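PDB 4Y9J: protein ACDH-11, isoform b from Caenorhabditis elegans, which belongs to the acyl-CoA dehydrogenase family, a group of FAD-containing flavoproteins, and binds flavin-adenine dinucleotide in a four-chain assembly. Local coordinates for residues Ser577-Val580 and Lys581-Glu585; Ile586-Asp589 and Asn590-Ala593; Val123-Ile126 and His127-Ala130. All coordinates share one frame; numbering follows the deposited sequence.

How the interactions relate
From the N terminus, interaction 3 comes first. It joins successive turns of helix 121-135, in the AidB-type N-terminal domain, and is buried among helices 34-41, 44-74 and 352-383. Interaction 1 lies far along the chain, on helix 577-587 near the C terminus. Interaction 2 follows it directly, where that helix ends and the chain turns into its C-terminal tail. All three are local, run in series and neither nest nor cross; none closes a long loop. The centres of interactions 1 and 2 are about 13 Å apart, and both face the second subunit. Interaction 3 is on the opposite side of the chain's centre, about 46 Å from interaction 1 between centres.

Interaction 1 of 3, residues Ser577-Val580 and Lys581-Glu585; sequences SERV and KADRE
Charged side chains meet one turn apart at Arg579 and Asp583. Their salt bridge is long, 4.0 Å from Arg579 NE to Asp583 OD1. Asp583 OD1 stands off the plane of the guanidinium, and the two flat groups are turned 84° apart, so only charge attracts them. A water bridges the two side chains: it accepts from Arg579 NE at 3.0 Å and donates weakly to Asp583 OD1. Both ends have stronger partners on the second subunit, where Arg560 pairs with Asp583 and Glu564 with Arg579. Lys581 and Glu585 form a further salt bridge along the helix. Lys581 NZ to Glu585 OE2 is modelled at only 2.5 Å, very short, so its exact length is doubtful. The lysine chain is extended and then bends at its last torsion (chi4 -47°).

These are i to i+4 pairings on helix 577-587, in the region that matches the acyl-CoA dehydrogenase 11 C-terminal domain-like family. The helix lies against the second subunit, so the Arg579-Asp583 pair is part of a subunit interface.

Backbone bonds carry the helix through the contact. Asp583 N donates to Arg579 O at 2.8 Å and Arg584 N to Val580 O at 2.9 Å. The bonds from Lys581 N and Ala582 N to Glu578 O are weak.

Val580 packs on Arg584. Its CG1, anti to the backbone N (chi1 -179°), lies over one face of the guanidinium, off centre, with Val580 CG1 3.5 Å from Arg584 NE. Val580 also packs on Pro352 of the second subunit, and Arg584 NH2 reaches Lys350 O of that subunit in a weak hydrogen bond.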
ATOM      1  N   SER B 577      -4.212  29.678  45.046  1.00 58.89           N
ATOM      2  CA  SER B 577      -4.221  30.404  43.782  1.00 60.87           C
ATOM      3  C   SER B 577      -2.836  30.922  43.409  1.00 56.71           C
ATOM      4  O   SER B 577      -2.498  31.008  42.227  1.00 57.08           O
ATOM      5  CB  SER B 577      -5.202  31.578  43.835  1.00 68.41           C
ATOM      6  OG  SER B 577      -6.541  31.117  43.651  1.00 79.33           O
ATOM      7  N   GLU B 578      -2.018  31.192  44.397  1.00 54.99           N
ATOM      8  CA  GLU B 578      -0.636  31.657  44.117  1.00 57.69           C
ATOM      9  C   GLU B 578       0.172  30.557  43.439  1.00 51.28           C
ATOM     10  O   GLU B 578       1.058  30.833  42.663  1.00 51.13           O
ATOM     11  CB  GLU B 578       0.102  32.134  45.391  1.00 62.87           C
ATOM     12  CG  GLU B 578      -0.720  33.103  46.197  1.00 75.22           C
ATOM     13  CD  GLU B 578      -0.917  34.473  45.545  1.00 83.98           C
ATOM     14  OE1 GLU B 578      -0.568  34.666  44.345  1.00 84.79           O
ATOM     15  OE2 GLU B 578      -1.431  35.357  46.278  1.00 90.21           O
ATOM     16  N   ARG B 579      -0.148  29.302  43.714  1.00 48.36           N
ATOM     17  CA  ARG B 579       0.567  28.259  43.043  1.00 47.57           C
ATOM     18  C   ARG B 579       0.322  28.287  41.511  1.00 46.75           C
ATOM     19  O   ARG B 579       1.193  27.892  40.729  1.00 43.04           O
ATOM     20  CB  ARG B 579       0.199  26.936  43.639  1.00 48.73           C
ATOM     21  CG  ARG B 579       1.027  25.835  43.038  1.00 49.09           C
ATOM     22  CD  ARG B 579       0.656  24.545  43.669  1.00 49.12           C
ATOM     23  NE  ARG B 579       1.325  23.370  43.145  1.00 48.61           N
ATOM     24  CZ  ARG B 579       2.466  22.835  43.589  1.00 45.03           C
ATOM     25  NH1 ARG B 579       3.179  23.380  44.552  1.00 47.70           N
ATOM     26  NH2 ARG B 579       2.835  21.681  43.055  1.00 45.05           N
ATOM     27  N   VAL B 580      -0.884  28.667  41.070  1.00 45.63           N
ATOM     28  CA  VAL B 580      -1.160  28.747  39.600  1.00 45.71           C
ATOM     29  C   VAL B 580      -0.155  29.677  38.915  1.00 47.63           C
ATOM     30  O   VAL B 580       0.364  29.371  37.836  1.00 44.27           O
ATOM     31  CB  VAL B 580      -2.601  29.240  39.278  1.00 46.87           C
ATOM     32  CG1 VAL B 580      -2.866  29.287  37.741  1.00 47.87           C
ATOM     33  CG2 VAL B 580      -3.557  28.291  39.931  1.00 47.03           C
ATOM     34  N   LYS B 581       0.142  30.800  39.541  1.00 48.72           N
ATOM     35  CA  LYS B 581       1.076  31.747  38.963  1.00 52.35           C
ATOM     36  C   LYS B 581       2.470  31.121  38.762  1.00 50.91           C
ATOM     37  O   LYS B 581       3.140  31.322  37.716  1.00 50.06           O
ATOM     38  CB  LYS B 581       1.151  32.976  39.838  1.00 57.65           C
ATOM     39  CG  LYS B 581       2.254  33.956  39.425  1.00 66.31           C
ATOM     40  CD  LYS B 581       2.207  35.297  40.172  1.00 72.16           C
ATOM     41  CE  LYS B 581       3.414  36.191  39.833  1.00 78.42           C
ATOM     42  NZ  LYS B 581       4.748  35.495  39.867  1.00 77.77           N
ATOM     43  N   ALA B 582       2.860  30.309  39.733  1.00 48.67           N
ATOM     44  CA  ALA B 582       4.120  29.574  39.697  1.00 45.90           C
ATOM     45  C   ALA B 582       4.069  28.506  38.658  1.00 41.74           C
ATOM     46  O   ALA B 582       5.042  28.299  38.011  1.00 40.92           O
ATOM     47  CB  ALA B 582       4.465  28.979  41.067  1.00 46.90           C
ATOM     48  N   ASP B 583       2.963  27.789  38.550  1.00 40.51           N
ATOM     49  CA  ASP B 583       2.788  26.778  37.487  1.00 39.89           C
ATOM     50  C   ASP B 583       2.990  27.444  36.139  1.00 38.97           C
ATOM     51  O   ASP B 583       3.663  26.898  35.295  1.00 37.85           O
ATOM     52  CB  ASP B 583       1.433  26.045  37.495  1.00 41.47           C
ATOM     53  CG  ASP B 583       1.150  25.269  38.798  1.00 46.44           C
ATOM     54  OD1 ASP B 583       2.076  24.878  39.521  1.00 46.46           O
ATOM     55  OD2 ASP B 583      -0.068  25.104  39.160  1.00 53.07           O
ATOM     56  N   ARG B 584       2.375  28.592  35.894  1.00 40.08           N
ATOM     57  CA  ARG B 584       2.485  29.232  34.555  1.00 41.41           C
ATOM     58  C   ARG B 584       3.923  29.669  34.232  1.00 41.77           C
ATOM     59  O   ARG B 584       4.408  29.536  33.114  1.00 40.28           O
ATOM     60  CB  ARG B 584       1.520  30.413  34.467  1.00 43.40           C
ATOM     61  CG  ARG B 584       0.057  29.961  34.555  1.00 42.81           C
ATOM     62  CD  ARG B 584      -0.862  31.152  34.713  1.00 46.16           C
ATOM     63  NE  ARG B 584      -2.236  30.724  34.626  1.00 43.88           N
ATOM     64  CZ  ARG B 584      -3.265  31.486  34.928  1.00 46.08           C
ATOM     65  NH1 ARG B 584      -3.077  32.712  35.355  1.00 47.46           N
ATOM     66  NH2 ARG B 584      -4.496  31.013  34.832  1.00 46.47           N
ATOM     67  N   GLU B 585       4.629  30.170  35.247  1.00 41.52           N
ATOM     68  CA  GLU B 585       5.948  30.594  35.079  1.00 43.63           C
ATOM     69  C   GLU B 585       6.883  29.431  34.788  1.00 41.55           C
ATOM     70  O   GLU B 585       7.789  29.566  33.955  1.00 40.92           O
ATOM     71  CB  GLU B 585       6.410  31.318  36.353  1.00 50.55           C
ATOM     72  CG  GLU B 585       6.160  32.775  36.358  1.00 57.33           C
ATOM     73  CD  GLU B 585       6.756  33.360  37.606  1.00 68.03           C
ATOM     74  OE1 GLU B 585       7.899  32.932  38.010  1.00 68.24           O
ATOM     75  OE2 GLU B 585       6.034  34.207  38.178  1.00 77.27           O
TER
HETATM   76  O   HOH W   1       0.660  22.664  40.336  1.00 44.21           O

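Interaction 2 of 3, residues Ile586-Asp589 and Asn590-Ala593; sequences IVFD and NFTA
Two phenylalanine rings, Phe588 and Phe591, make the aromatic part of this contact. They form a T-shaped (edge-to-face) pair, with the edge of Phe588 directed at the face of Phe591. The ring centroids are 5.6 Å apart and the planes meet at 73°. The closest atoms are Phe588 CD1 and Phe591 CG, at 4.0 Å. CD1 therefore approaches the base of the Phe591 ring, where CB is attached. The side chains lie side by side and point the same way. The Phe591 ring is set beside its own carbonyl carbon (chi1 176°), alongside Phe588. Val587 CG1 lies over one face of the Phe588 ring, toward its rim.

The rings flank a type II beta turn from Phe588 to Phe591. Phe588 is the first residue to leave helical backbone angles after helix 577-587, so the turn directs the chain into the C-terminal tail. Asn590 has the positive phi (62°) expected at the third position of such a turn.

One backbone hydrogen bond closes the turn, from Phe591 N to Phe588 O at 3.0 Å. The bond is fairly straight at the hydrogen, but the donor stands above the carbonyl plane.

Asp589 and the helix end also bond to the second subunit. Asp589 OD2 takes salt bridges from Arg366 and Arg36 of that subunit. Its Arg335 donates through NH1 to both Val587 O and Asp589 O, holding the helix end and the turn from the same side chain.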
ATOM      1  N   ILE B 586       6.639  28.280  35.397  1.00 38.53           N
ATOM      2  CA  ILE B 586       7.387  27.057  35.056  1.00 36.12           C
ATOM      3  C   ILE B 586       7.109  26.598  33.607  1.00 37.26           C
ATOM      4  O   ILE B 586       8.003  26.227  32.842  1.00 39.57           O
ATOM      5  CB  ILE B 586       7.055  25.973  36.077  1.00 34.61           C
ATOM      6  CG1 ILE B 586       7.703  26.220  37.418  1.00 37.78           C
ATOM      7  CG2 ILE B 586       7.453  24.590  35.667  1.00 35.59           C
ATOM      8  CD1 ILE B 586       7.183  25.183  38.434  1.00 37.99           C
ATOM      9  N   VAL B 587       5.837  26.503  33.270  1.00 33.83           N
ATOM     10  CA  VAL B 587       5.430  25.971  32.002  1.00 33.69           C
ATOM     11  C   VAL B 587       5.874  26.880  30.820  1.00 33.57           C
ATOM     12  O   VAL B 587       6.240  26.365  29.785  1.00 35.33           O
ATOM     13  CB  VAL B 587       3.901  25.737  31.978  1.00 33.38           C
ATOM     14  CG1 VAL B 587       3.431  25.373  30.583  1.00 31.86           C
ATOM     15  CG2 VAL B 587       3.538  24.625  32.951  1.00 34.86           C
ATOM     16  N   PHE B 588       5.707  28.160  30.944  1.00 34.51           N
ATOM     17  CA  PHE B 588       5.904  29.136  29.835  1.00 37.46           C
ATOM     18  C   PHE B 588       7.253  29.850  29.766  1.00 40.28           C
ATOM     19  O   PHE B 588       7.435  30.856  29.057  1.00 40.54           O
ATOM     20  CB  PHE B 588       4.713  30.094  29.792  1.00 38.13           C
ATOM     21  CG  PHE B 588       3.464  29.377  29.391  1.00 37.48           C
ATOM     22  CD1 PHE B 588       3.312  28.988  28.084  1.00 36.73           C
ATOM     23  CD2 PHE B 588       2.472  29.036  30.318  1.00 37.61           C
ATOM     24  CE1 PHE B 588       2.192  28.296  27.697  1.00 35.21           C
ATOM     25  CE2 PHE B 588       1.358  28.371  29.943  1.00 36.83           C
ATOM     26  CZ  PHE B 588       1.211  27.974  28.625  1.00 37.02           C
ATOM     27  N   ASP B 589       8.212  29.294  30.497  1.00 40.45           N
ATOM     28  CA  ASP B 589       9.568  29.828  30.586  1.00 42.51           C
ATOM     29  C   ASP B 589      10.201  29.801  29.158  1.00 39.30           C
ATOM     30  O   ASP B 589      10.201  28.736  28.505  1.00 34.99           O
ATOM     31  CB  ASP B 589      10.373  28.920  31.549  1.00 44.21           C
ATOM     32  CG  ASP B 589      11.761  29.491  31.934  1.00 52.44           C
ATOM     33  OD1 ASP B 589      12.074  30.658  31.672  1.00 52.38           O
ATOM     34  OD2 ASP B 589      12.543  28.731  32.536  1.00 60.69           O
ATOM     35  N   ASN B 590      10.655  30.981  28.701  1.00 41.36           N
ATOM     36  CA  ASN B 590      11.181  31.191  27.325  1.00 43.21           C
ATOM     37  C   ASN B 590      10.172  30.930  26.163  1.00 42.59           C
ATOM     38  O   ASN B 590      10.581  30.728  25.027  1.00 40.35           O
ATOM     39  CB  ASN B 590      12.435  30.297  27.070  1.00 44.18           C
ATOM     40  CG  ASN B 590      13.681  30.870  27.676  1.00 44.06           C
ATOM     41  OD1 ASN B 590      14.613  30.166  28.029  1.00 49.32           O
ATOM     42  ND2 ASN B 590      13.712  32.113  27.760  1.00 42.79           N
ATOM     43  N   PHE B 591       8.879  30.899  26.454  1.00 41.67           N
ATOM     44  CA  PHE B 591       7.904  30.610  25.414  1.00 42.92           C
ATOM     45  C   PHE B 591       7.903  31.724  24.348  1.00 48.06           C
ATOM     46  O   PHE B 591       7.866  32.889  24.698  1.00 46.47           O
ATOM     47  CB  PHE B 591       6.540  30.444  25.998  1.00 40.98           C
ATOM     48  CG  PHE B 591       5.481  30.232  24.980  1.00 40.62           C
ATOM     49  CD1 PHE B 591       5.519  29.141  24.160  1.00 40.27           C
ATOM     50  CD2 PHE B 591       4.476  31.189  24.805  1.00 42.87           C
ATOM     51  CE1 PHE B 591       4.505  28.940  23.177  1.00 40.35           C
ATOM     52  CE2 PHE B 591       3.483  31.016  23.860  1.00 41.75           C
ATOM     53  CZ  PHE B 591       3.474  29.889  23.059  1.00 38.58           C
ATOM     54  N   THR B 592       7.959  31.304  23.060  1.00 53.87           N
ATOM     55  CA  THR B 592       8.153  32.237  21.909  1.00 61.29           C
ATOM     56  C   THR B 592       6.774  32.892  21.682  1.00 61.98           C
ATOM     57  O   THR B 592       5.914  32.269  21.092  1.00 59.83           O
ATOM     58  CB  THR B 592       8.676  31.482  20.597  1.00 58.70           C
ATOM     59  OG1 THR B 592       9.943  30.816  20.820  1.00 53.37           O
ATOM     60  CG2 THR B 592       8.843  32.486  19.414  1.00 59.57           C
ATOM     61  N   ALA B 593       6.526  34.064  22.252  1.00 75.29           N
ATOM     62  CA  ALA B 593       5.143  34.619  22.280  1.00 85.51           C
ATOM     63  C   ALA B 593       4.964  35.650  21.162  1.00 94.25           C
ATOM     64  O   ALA B 593       4.448  35.312  20.089  1.00 92.11           O
ATOM     65  CB  ALA B 593       4.812  35.247  23.642  1.00 86.57           C
TER

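Interaction 3 of 3, residues Val123-Ile126 and His127-Ala130; sequences VRRI and HQVA
Arg125 and Gln128 lie side by side one turn apart in a buried part of helix 121-135, in the N-terminal part of this acyl-CoA dehydrogenase fold. Their flat ends are nearly coplanar, the guanidinium and amide planes 21° apart. The arginine chain starts beside its backbone nitrogen and bends at chi2 (-65°). That bend brings the guanidinium back toward Gln128, whose own chain is extended beyond CG. The amide oxygen therefore meets the edge of the guanidinium. Asp150 ties the pair together, accepting from Arg125 NH1 on one oxygen and from Gln128 NE2 on the other. Glu383 forms a salt bridge with Arg125 NE, and Tyr115 adds a cation-pi contact.

The flanking side chains face other helices. Ile126 packs on helix 34-41, and Val129 on helix 352-383. His127 turns toward helix 44-74, where its NE2 bonds to Asp53. The i to i+4 backbone bonds are intact, with Val129 N 2.8 Å from Arg125 O. The side-chain bond from Arg125 NH1 to Gln128 OE1 is 2.6 Å long, with the nitrogen on an oxygen lone pair and the oxygen only 5° out of the guanidinium plane.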
ATOM      1  N   VAL B 123     -26.919  -9.388  38.947  1.00 61.33           N
ATOM      2  CA  VAL B 123     -26.199 -10.545  38.442  1.00 58.09           C
ATOM      3  C   VAL B 123     -25.766 -10.281  37.008  1.00 53.84           C
ATOM      4  O   VAL B 123     -24.655 -10.540  36.616  1.00 50.67           O
ATOM      5  CB  VAL B 123     -27.082 -11.815  38.514  1.00 60.83           C
ATOM      6  CG1 VAL B 123     -26.564 -12.948  37.624  1.00 59.07           C
ATOM      7  CG2 VAL B 123     -27.205 -12.268  39.970  1.00 64.84           C
ATOM      8  N   ARG B 124     -26.708  -9.847  36.206  1.00 52.18           N
ATOM      9  CA  ARG B 124     -26.439  -9.785  34.820  1.00 52.49           C
ATOM     10  C   ARG B 124     -25.414  -8.727  34.450  1.00 48.32           C
ATOM     11  O   ARG B 124     -24.695  -8.925  33.493  1.00 46.18           O
ATOM     12  CB  ARG B 124     -27.737  -9.711  34.072  1.00 53.56           C
ATOM     13  CG  ARG B 124     -28.391  -8.370  34.038  1.00 52.82           C
ATOM     14  CD  ARG B 124     -29.867  -8.563  33.678  1.00 51.72           C
ATOM     15  NE  ARG B 124     -30.399  -7.222  33.499  1.00 52.28           N
ATOM     16  CZ  ARG B 124     -31.645  -6.843  33.719  1.00 55.29           C
ATOM     17  NH1 ARG B 124     -32.550  -7.713  34.101  1.00 55.27           N
ATOM     18  NH2 ARG B 124     -31.961  -5.568  33.593  1.00 55.34           N
ATOM     19  N   ARG B 125     -25.247  -7.658  35.235  1.00 46.47           N
ATOM     20  CA  ARG B 125     -24.241  -6.686  34.895  1.00 45.37           C
ATOM     21  C   ARG B 125     -22.875  -7.228  35.279  1.00 44.71           C
ATOM     22  O   ARG B 125     -21.898  -6.976  34.586  1.00 39.98           O
ATOM     23  CB  ARG B 125     -24.499  -5.300  35.516  1.00 46.72           C
ATOM     24  CG  ARG B 125     -25.631  -4.498  34.872  1.00 45.67           C
ATOM     25  CD  ARG B 125     -25.328  -4.122  33.413  1.00 44.69           C
ATOM     26  NE  ARG B 125     -26.170  -3.044  32.921  1.00 43.29           N
ATOM     27  CZ  ARG B 125     -26.134  -2.530  31.698  1.00 43.35           C
ATOM     28  NH1 ARG B 125     -25.326  -3.038  30.751  1.00 44.13           N
ATOM     29  NH2 ARG B 125     -26.939  -1.518  31.418  1.00 43.22           N
ATOM     30  N   ILE B 126     -22.840  -8.021  36.341  1.00 46.26           N
ATOM     31  CA  ILE B 126     -21.579  -8.650  36.727  1.00 47.32           C
ATOM     32  C   ILE B 126     -21.166  -9.649  35.635  1.00 44.98           C
ATOM     33  O   ILE B 126     -20.028  -9.650  35.193  1.00 43.17           O
ATOM     34  CB  ILE B 126     -21.656  -9.283  38.154  1.00 50.57           C
ATOM     35  CG1 ILE B 126     -21.724  -8.145  39.183  1.00 52.03           C
ATOM     36  CG2 ILE B 126     -20.425 -10.123  38.424  1.00 51.55           C
ATOM     37  CD1 ILE B 126     -22.173  -8.558  40.571  1.00 56.98           C
ATOM     38  N   HIS B 127     -22.112 -10.470  35.195  1.00 44.76           N
ATOM     39  CA  HIS B 127     -21.857 -11.440  34.167  1.00 43.95           C
ATOM     40  C   HIS B 127     -21.358 -10.679  32.899  1.00 42.43           C
ATOM     41  O   HIS B 127     -20.314 -10.987  32.372  1.00 39.77           O
ATOM     42  CB  HIS B 127     -23.145 -12.220  33.907  1.00 45.06           C
ATOM     43  CG  HIS B 127     -23.047 -13.279  32.862  1.00 43.60           C
ATOM     44  ND1 HIS B 127     -24.098 -14.117  32.581  1.00 45.81           N
ATOM     45  CD2 HIS B 127     -22.023 -13.681  32.080  1.00 42.93           C
ATOM     46  CE1 HIS B 127     -23.743 -14.974  31.642  1.00 46.65           C
ATOM     47  NE2 HIS B 127     -22.487 -14.712  31.308  1.00 45.27           N
ATOM     48  N   GLN B 128     -22.089  -9.651  32.514  1.00 40.95           N
ATOM     49  CA  GLN B 128     -21.823  -8.886  31.319  1.00 40.62           C
ATOM     50  C   GLN B 128     -20.504  -8.234  31.356  1.00 37.87           C
ATOM     51  O   GLN B 128     -19.714  -8.322  30.370  1.00 38.97           O
ATOM     52  CB  GLN B 128     -22.917  -7.848  31.079  1.00 40.50           C
ATOM     53  CG  GLN B 128     -22.772  -7.124  29.749  1.00 40.26           C
ATOM     54  CD  GLN B 128     -23.424  -5.771  29.690  1.00 41.74           C
ATOM     55  OE1 GLN B 128     -23.758  -5.159  30.712  1.00 41.08           O
ATOM     56  NE2 GLN B 128     -23.563  -5.266  28.471  1.00 41.58           N
ATOM     57  N   VAL B 129     -20.192  -7.561  32.460  1.00 38.95           N
ATOM     58  CA  VAL B 129     -18.893  -6.943  32.603  1.00 38.54           C
ATOM     59  C   VAL B 129     -17.707  -7.931  32.532  1.00 37.19           C
ATOM     60  O   VAL B 129     -16.722  -7.664  31.874  1.00 35.42           O
ATOM     61  CB  VAL B 129     -18.839  -5.995  33.852  1.00 40.62           C
ATOM     62  CG1 VAL B 129     -17.435  -5.553  34.144  1.00 40.48           C
ATOM     63  CG2 VAL B 129     -19.669  -4.758  33.570  1.00 42.64           C
ATOM     64  N   ALA B 130     -17.842  -9.098  33.152  1.00 40.94           N
ATOM     65  CA  ALA B 130     -16.802 -10.154  33.071  1.00 40.95           C
ATOM     66  C   ALA B 130     -16.615 -10.651  31.618  1.00 39.20           C
ATOM     67  O   ALA B 130     -15.497 -10.868  31.136  1.00 37.96           O
ATOM     68  CB  ALA B 130     -17.229 -11.340  33.983  1.00 42.45           C
TER